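Local coordinates for mandelate racemase/muconate lactonizing enzyme-like protein (Roseovarius sp. TM1035, PDB 3RCY) that probably acts as a magnesium-dependent enzyme of the mandelate racemase/muconate lactonizing enzyme group in the enolase superfamily, its natural substrate not established, at residues Thr340-Arg352 with Leu366-Asn378. Sequence-based numbering, arbitrary orientation.
Sequences TPFHDALIKGSIR and LGIEVDEALARAN
D371 N donates to L346 O over 2.8 Å in a nearly straight bond (169° at the hydrogen), joining the C-terminal end of helix 341-346 to the N-cap of helix 372-376. Beside it, S350 OG takes the amide hydrogen of E369 N at 3.2 Å and gives its own proton to I347 O at 2.6 Å, almost in line with that carbonyl. The hydroxyl thus ties the I347-S350 type I' turn to the loop carrying E369; an alanine here would probably leave E369 N without this acceptor and the turn without its side-chain bond. K348, its chain extended beyond CG, lies obliquely across E369, and NZ reaches OE2 at 2.8 Å from above the carboxylate plane, a salt bridge between two exposed side chains. L374 has CG anti to its backbone N (chi1 -179°), which sets CG beside F342 CE1; its CD2 lies 3.7 Å from A345 CB. L346 CD1 meets A375 CB at 3.8 Å, while I368 CG2 packs against I351 CD1. Positioning these groups, a Schellman motif with K348 at C' ends helix 341-346, and D371 OD1 caps L374 N. One water donates to A345 O and D371 OD2; another bridges S350 O and G367 O. Farther out, I351 leans on W319 and A320 of helix 316-327, on the barrel domain, whereas A375 rests on I10 of strand 4-12 and V370 on W38 of strand 36-41. The pair therefore joins the last part of the enolase-type barrel to the three-stranded sheet of the N-terminal domain.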
ATOM      1  N   THR A 340      30.170 -37.636   5.297  1.00 17.21           N
ATOM      2  CA  THR A 340      30.073 -39.102   5.302  1.00 16.87           C
ATOM      3  C   THR A 340      31.254 -39.676   4.539  1.00 16.52           C
ATOM      4  O   THR A 340      31.827 -38.985   3.689  1.00 16.28           O
ATOM      5  CB  THR A 340      28.746 -39.649   4.674  1.00 16.60           C
ATOM      6  OG1 THR A 340      28.781 -39.505   3.249  1.00 16.31           O
ATOM      7  CG2 THR A 340      27.509 -38.954   5.246  1.00 16.72           C
ATOM      8  N   PRO A 341      31.632 -40.940   4.835  1.00 16.53           N
ATOM      9  CA  PRO A 341      32.709 -41.561   4.065  1.00 16.76           C
ATOM     10  C   PRO A 341      32.434 -41.547   2.555  1.00 16.81           C
ATOM     11  O   PRO A 341      33.349 -41.310   1.770  1.00 17.29           O
ATOM     12  CB  PRO A 341      32.753 -43.000   4.612  1.00 17.22           C
ATOM     13  CG  PRO A 341      32.208 -42.879   5.999  1.00 22.73           C
ATOM     14  CD  PRO A 341      31.135 -41.832   5.899  1.00 16.85           C
ATOM     15  N   PHE A 342      31.183 -41.782   2.158  1.00 16.56           N
ATOM     16  CA  PHE A 342      30.832 -41.862   0.733  1.00 16.55           C
ATOM     17  C   PHE A 342      30.931 -40.502   0.033  1.00 16.32           C
ATOM     18  O   PHE A 342      31.489 -40.418  -1.066  1.00 16.30           O
ATOM     19  CB  PHE A 342      29.440 -42.485   0.537  1.00 16.29           C
ATOM     20  CG  PHE A 342      29.105 -42.793  -0.905  1.00 19.88           C
ATOM     21  CD1 PHE A 342      29.729 -43.844  -1.573  1.00 17.03           C
ATOM     22  CD2 PHE A 342      28.160 -42.034  -1.588  1.00 16.22           C
ATOM     23  CE1 PHE A 342      29.422 -44.134  -2.909  1.00 20.42           C
ATOM     24  CE2 PHE A 342      27.843 -42.311  -2.921  1.00 19.64           C
ATOM     25  CZ  PHE A 342      28.473 -43.363  -3.583  1.00 16.86           C
ATOM     26  N   HIS A 343      30.399 -39.446   0.665  1.00 15.73           N
ATOM     27  CA  HIS A 343      30.595 -38.072   0.170  1.00 15.59           C
ATOM     28  C   HIS A 343      32.074 -37.792  -0.092  1.00 15.78           C
ATOM     29  O   HIS A 343      32.444 -37.320  -1.172  1.00 15.78           O
ATOM     30  CB  HIS A 343      30.100 -37.029   1.185  1.00 14.95           C
ATOM     31  CG  HIS A 343      28.642 -36.699   1.078  1.00 14.91           C
ATOM     32  ND1 HIS A 343      27.677 -37.346   1.819  1.00 14.78           N
ATOM     33  CD2 HIS A 343      27.991 -35.751   0.358  1.00 14.47           C
ATOM     34  CE1 HIS A 343      26.492 -36.825   1.548  1.00 14.44           C
ATOM     35  NE2 HIS A 343      26.655 -35.858   0.663  1.00 14.26           N
ATOM     36  N   ASP A 344      32.911 -38.068   0.908  1.00 15.86           N
ATOM     37  CA  ASP A 344      34.343 -37.774   0.813  1.00 16.43           C
ATOM     38  C   ASP A 344      35.029 -38.599  -0.275  1.00 16.63           C
ATOM     39  O   ASP A 344      35.787 -38.059  -1.086  1.00 16.57           O
ATOM     40  CB  ASP A 344      35.037 -37.980   2.166  1.00 17.43           C
ATOM     41  CG  ASP A 344      36.423 -37.361   2.206  1.00 23.31           C
ATOM     42  OD1 ASP A 344      36.538 -36.118   2.283  1.00 17.76           O
ATOM     43  OD2 ASP A 344      37.407 -38.123   2.165  1.00 18.45           O
ATOM     44  N   ALA A 345      34.734 -39.898  -0.311  1.00 16.86           N
ATOM     45  CA  ALA A 345      35.353 -40.807  -1.277  1.00 16.93           C
ATOM     46  C   ALA A 345      34.959 -40.505  -2.725  1.00 16.63           C
ATOM     47  O   ALA A 345      35.776 -40.658  -3.642  1.00 16.58           O
ATOM     48  CB  ALA A 345      35.039 -42.269  -0.921  1.00 17.45           C
ATOM     49  N   LEU A 346      33.716 -40.074  -2.931  1.00 16.44           N
ATOM     50  CA  LEU A 346      33.214 -39.779  -4.282  1.00 16.36           C
ATOM     51  C   LEU A 346      33.986 -38.650  -4.973  1.00 16.51           C
ATOM     52  O   LEU A 346      34.143 -38.659  -6.195  1.00 16.93           O
ATOM     53  CB  LEU A 346      31.717 -39.460  -4.251  1.00 16.44           C
ATOM     54  CG  LEU A 346      30.987 -39.355  -5.593  1.00 15.66           C
ATOM     55  CD1 LEU A 346      31.216 -40.596  -6.482  1.00 16.80           C
ATOM     56  CD2 LEU A 346      29.495 -39.114  -5.366  1.00 16.78           C
ATOM     57  N   ILE A 347      34.466 -37.680  -4.199  1.00 16.00           N
ATOM     58  CA  ILE A 347      35.344 -36.652  -4.763  1.00 16.15           C
ATOM     59  C   ILE A 347      36.795 -36.768  -4.280  1.00 16.61           C
ATOM     60  O   ILE A 347      37.567 -35.808  -4.378  1.00 16.87           O
ATOM     61  CB  ILE A 347      34.792 -35.213  -4.575  1.00 15.90           C
ATOM     62  CG1 ILE A 347      34.631 -34.862  -3.083  1.00 12.59           C
ATOM     63  CG2 ILE A 347      33.492 -35.035  -5.395  1.00 12.22           C
ATOM     64  CD1 ILE A 347      34.445 -33.352  -2.811  1.00 15.04           C
ATOM     65  N   LYS A 348      37.152 -37.952  -3.784  1.00 16.94           N
ATOM     66  CA  LYS A 348      38.516 -38.277  -3.334  1.00 18.05           C
ATOM     67  C   LYS A 348      39.104 -37.241  -2.362  1.00 17.88           C
ATOM     68  O   LYS A 348      40.268 -36.860  -2.472  1.00 17.83           O
ATOM     69  CB  LYS A 348      39.452 -38.521  -4.535  1.00 19.30           C
ATOM     70  CG  LYS A 348      38.944 -39.576  -5.519  1.00 20.01           C
ATOM     71  CD  LYS A 348      39.997 -39.984  -6.544  1.00 21.18           C
ATOM     72  CE  LYS A 348      39.430 -41.019  -7.520  1.00 20.85           C
ATOM     73  NZ  LYS A 348      40.400 -41.386  -8.597  1.00 22.95           N
ATOM     74  N   GLY A 349      38.284 -36.791  -1.414  1.00 17.88           N
ATOM     75  CA  GLY A 349      38.717 -35.822  -0.399  1.00 18.10           C
ATOM     76  C   GLY A 349      39.177 -34.466  -0.914  1.00 18.00           C
ATOM     77  O   GLY A 349      39.917 -33.760  -0.223  1.00 18.02           O
ATOM     78  N   SER A 350      38.714 -34.101  -2.110  1.00 17.55           N
ATOM     79  CA  SER A 350      39.174 -32.910  -2.834  1.00 17.63           C
ATOM     80  C   SER A 350      38.842 -31.605  -2.121  1.00 17.94           C
ATOM     81  O   SER A 350      39.623 -30.659  -2.176  1.00 18.55           O
ATOM     82  CB  SER A 350      38.562 -32.872  -4.242  1.00 17.00           C
ATOM     83  OG  SER A 350      39.154 -33.847  -5.075  1.00 29.18           O
ATOM     84  N   ILE A 351      37.672 -31.561  -1.484  1.00 17.66           N
ATOM     85  CA  ILE A 351      37.215 -30.402  -0.715  1.00 17.73           C
ATOM     86  C   ILE A 351      36.641 -30.928   0.598  1.00 17.52           C
ATOM     87  O   ILE A 351      35.860 -31.869   0.586  1.00 17.10           O
ATOM     88  CB  ILE A 351      36.116 -29.601  -1.469  1.00 17.92           C
ATOM     89  CG1 ILE A 351      36.578 -29.217  -2.883  1.00 18.13           C
ATOM     90  CG2 ILE A 351      35.722 -28.345  -0.688  1.00 18.14           C
ATOM     91  CD1 ILE A 351      35.450 -28.698  -3.776  1.00 18.35           C
ATOM     92  N   ARG A 352      37.023 -30.314   1.722  1.00 17.35           N
ATOM     93  CA  ARG A 352      36.593 -30.784   3.044  1.00 17.78           C
ATOM     94  C   ARG A 352      36.256 -29.644   3.995  1.00 17.91           C
ATOM     95  O   ARG A 352      36.814 -28.544   3.884  1.00 17.80           O
ATOM     96  CB  ARG A 352      37.675 -31.666   3.685  1.00 18.46           C
ATOM     97  CG  ARG A 352      37.781 -33.059   3.091  1.00 17.67           C
ATOM     98  CD  ARG A 352      39.038 -33.756   3.535  1.00 19.21           C
ATOM     99  NE  ARG A 352      39.092 -35.108   3.002  1.00 18.31           N
ATOM    100  CZ  ARG A 352      40.198 -35.835   2.889  1.00 19.74           C
ATOM    101  NH1 ARG A 352      41.375 -35.343   3.258  1.00 18.98           N
ATOM    102  NH2 ARG A 352      40.120 -37.058   2.388  1.00 18.91           N
ATOM    103  N   LEU A 366      36.054 -27.249 -10.863  1.00 13.42           N
ATOM    104  CA  LEU A 366      35.474 -27.409  -9.527  1.00 13.65           C
ATOM    105  C   LEU A 366      36.513 -27.904  -8.517  1.00 14.24           C
ATOM    106  O   LEU A 366      36.261 -27.920  -7.314  1.00 14.54           O
ATOM    107  CB  LEU A 366      34.253 -28.342  -9.558  1.00 13.59           C
ATOM    108  CG  LEU A 366      32.977 -27.823 -10.234  1.00 13.01           C
ATOM    109  CD1 LEU A 366      31.950 -28.951 -10.345  1.00 13.25           C
ATOM    110  CD2 LEU A 366      32.364 -26.615  -9.510  1.00 13.16           C
ATOM    111  N   GLY A 367      37.681 -28.290  -9.011  1.00 14.75           N
ATOM    112  CA  GLY A 367      38.775 -28.734  -8.155  1.00 15.70           C
ATOM    113  C   GLY A 367      38.500 -30.078  -7.511  1.00 16.63           C
ATOM    114  O   GLY A 367      38.952 -30.339  -6.392  1.00 17.38           O
ATOM    115  N   ILE A 368      37.745 -30.920  -8.213  1.00 16.15           N
ATOM    116  CA  ILE A 368      37.384 -32.241  -7.707  1.00 16.78           C
ATOM    117  C   ILE A 368      37.877 -33.342  -8.640  1.00 17.46           C
ATOM    118  O   ILE A 368      38.028 -33.126  -9.848  1.00 17.44           O
ATOM    119  CB  ILE A 368      35.852 -32.381  -7.466  1.00 16.65           C
ATOM    120  CG1 ILE A 368      35.055 -32.122  -8.754  1.00 17.50           C
ATOM    121  CG2 ILE A 368      35.402 -31.425  -6.345  1.00 17.61           C
ATOM    122  CD1 ILE A 368      33.528 -32.352  -8.619  1.00 16.58           C
ATOM    123  N   GLU A 369      38.154 -34.509  -8.063  1.00 17.85           N
ATOM    124  CA  GLU A 369      38.380 -35.714  -8.843  1.00 18.25           C
ATOM    125  C   GLU A 369      37.269 -36.688  -8.494  1.00 17.44           C
ATOM    126  O   GLU A 369      37.257 -37.267  -7.407  1.00 17.07           O
ATOM    127  CB  GLU A 369      39.758 -36.323  -8.546  1.00 20.02           C
ATOM    128  CG  GLU A 369      40.249 -37.254  -9.651  1.00 37.13           C
ATOM    129  CD  GLU A 369      41.515 -38.017  -9.284  1.00 22.53           C
ATOM    130  OE1 GLU A 369      42.377 -37.463  -8.566  1.00 37.74           O
ATOM    131  OE2 GLU A 369      41.641 -39.181  -9.729  1.00 37.95           O
ATOM    132  N   VAL A 370      36.321 -36.843  -9.408  1.00 17.02           N
ATOM    133  CA  VAL A 370      35.175 -37.697  -9.167  1.00 17.28           C
ATOM    134  C   VAL A 370      35.581 -39.158  -9.343  1.00 17.63           C
ATOM    135  O   VAL A 370      36.162 -39.538 -10.365  1.00 18.05           O
ATOM    136  CB  VAL A 370      33.970 -37.334 -10.066  1.00 17.21           C
ATOM    137  CG1 VAL A 370      32.825 -38.322  -9.868  1.00 15.88           C
ATOM    138  CG2 VAL A 370      33.482 -35.925  -9.743  1.00 15.55           C
ATOM    139  N   ASP A 371      35.301 -39.965  -8.326  1.00 17.50           N
ATOM    140  CA  ASP A 371      35.545 -41.391  -8.431  1.00 18.15           C
ATOM    141  C   ASP A 371      34.395 -42.050  -9.189  1.00 18.32           C
ATOM    142  O   ASP A 371      33.426 -42.537  -8.589  1.00 17.85           O
ATOM    143  CB  ASP A 371      35.747 -42.027  -7.058  1.00 18.20           C
ATOM    144  CG  ASP A 371      36.365 -43.410  -7.153  1.00 17.66           C
ATOM    145  OD1 ASP A 371      36.151 -44.102  -8.172  1.00 18.98           O
ATOM    146  OD2 ASP A 371      37.071 -43.803  -6.212  1.00 19.09           O
ATOM    147  N   GLU A 372      34.520 -42.057 -10.515  1.00 19.03           N
ATOM    148  CA  GLU A 372      33.493 -42.615 -11.387  1.00 19.44           C
ATOM    149  C   GLU A 372      33.247 -44.098 -11.120  1.00 19.29           C
ATOM    150  O   GLU A 372      32.100 -44.535 -11.083  1.00 19.06           O
ATOM    151  CB  GLU A 372      33.843 -42.393 -12.862  1.00 20.34           C
ATOM    152  CG  GLU A 372      32.738 -42.856 -13.809  1.00 24.04           C
ATOM    153  CD  GLU A 372      32.986 -42.475 -15.248  1.00 21.10           C
ATOM    154  OE1 GLU A 372      33.794 -41.553 -15.505  1.00 24.16           O
ATOM    155  OE2 GLU A 372      32.357 -43.102 -16.127  1.00 24.80           O
ATOM    156  N   ALA A 373      34.322 -44.860 -10.924  1.00 19.63           N
ATOM    157  CA  ALA A 373      34.215 -46.292 -10.636  1.00 19.94           C
ATOM    158  C   ALA A 373      33.393 -46.567  -9.368  1.00 19.90           C
ATOM    159  O   ALA A 373      32.545 -47.461  -9.353  1.00 20.33           O
ATOM    160  CB  ALA A 373      35.610 -46.941 -10.544  1.00 20.12           C
ATOM    161  N   LEU A 374      33.639 -45.791  -8.314  1.00 19.11           N
ATOM    162  CA  LEU A 374      32.873 -45.909  -7.073  1.00 18.61           C
ATOM    163  C   LEU A 374      31.381 -45.612  -7.280  1.00 17.99           C
ATOM    164  O   LEU A 374      30.527 -46.356  -6.784  1.00 18.10           O
ATOM    165  CB  LEU A 374      33.451 -44.996  -5.986  1.00 18.49           C
ATOM    166  CG  LEU A 374      32.772 -45.005  -4.610  1.00 21.11           C
ATOM    167  CD1 LEU A 374      32.937 -46.357  -3.894  1.00 18.68           C
ATOM    168  CD2 LEU A 374      33.322 -43.873  -3.756  1.00 18.13           C
ATOM    169  N   ALA A 375      31.068 -44.537  -8.008  1.00 17.20           N
ATOM    170  CA  ALA A 375      29.670 -44.197  -8.303  1.00 17.42           C
ATOM    171  C   ALA A 375      28.969 -45.322  -9.063  1.00 18.21           C
ATOM    172  O   ALA A 375      27.841 -45.689  -8.738  1.00 18.58           O
ATOM    173  CB  ALA A 375      29.578 -42.893  -9.087  1.00 16.95           C
ATOM    174  N   ARG A 376      29.645 -45.860 -10.076  1.00 18.74           N
ATOM    175  CA  ARG A 376      29.104 -46.972 -10.867  1.00 19.72           C
ATOM    176  C   ARG A 376      28.997 -48.278 -10.066  1.00 20.28           C
ATOM    177  O   ARG A 376      28.112 -49.094 -10.325  1.00 20.92           O
ATOM    178  CB  ARG A 376      29.930 -47.185 -12.136  1.00 20.11           C
ATOM    179  CG  ARG A 376      29.875 -46.022 -13.105  1.00 21.52           C
ATOM    180  CD  ARG A 376      30.472 -46.399 -14.452  1.00 20.79           C
ATOM    181  NE  ARG A 376      30.383 -45.296 -15.408  1.00 21.92           N
ATOM    182  CZ  ARG A 376      29.280 -44.969 -16.081  1.00 20.65           C
ATOM    183  NH1 ARG A 376      29.298 -43.947 -16.927  1.00 21.91           N
ATOM    184  NH2 ARG A 376      28.156 -45.651 -15.905  1.00 21.89           N
ATOM    185  N   ALA A 377      29.884 -48.464  -9.089  1.00 20.28           N
ATOM    186  CA  ALA A 377      29.827 -49.636  -8.205  1.00 20.83           C
ATOM    187  C   ALA A 377      28.701 -49.506  -7.175  1.00 20.78           C
ATOM    188  O   ALA A 377      28.433 -50.436  -6.410  1.00 20.96           O
ATOM    189  CB  ALA A 377      31.175 -49.858  -7.508  1.00 21.03           C
ATOM    190  N   ASN A 378      28.036 -48.352  -7.167  1.00 20.19           N
ATOM    191  CA  ASN A 378      26.947 -48.104  -6.232  1.00 20.00           C
ATOM    192  C   ASN A 378      25.664 -47.652  -6.946  1.00 20.22           C
ATOM    193  O   ASN A 378      25.245 -46.504  -6.791  1.00 20.08           O
ATOM    194  CB  ASN A 378      27.381 -47.082  -5.165  1.00 19.12           C
ATOM    195  CG  ASN A 378      28.363 -47.665  -4.162  1.00 24.63           C
ATOM    196  OD1 ASN A 378      29.579 -47.666  -4.384  1.00 19.55           O
ATOM    197  ND2 ASN A 378      27.841 -48.150  -3.044  1.00 18.54           N
TER
HETATM  198  O   HOH W   1      37.420 -42.695  -3.838  1.00 10.04           O
HETATM  199  O   HOH W   2      40.860 -29.528  -4.712  1.00 13.74           O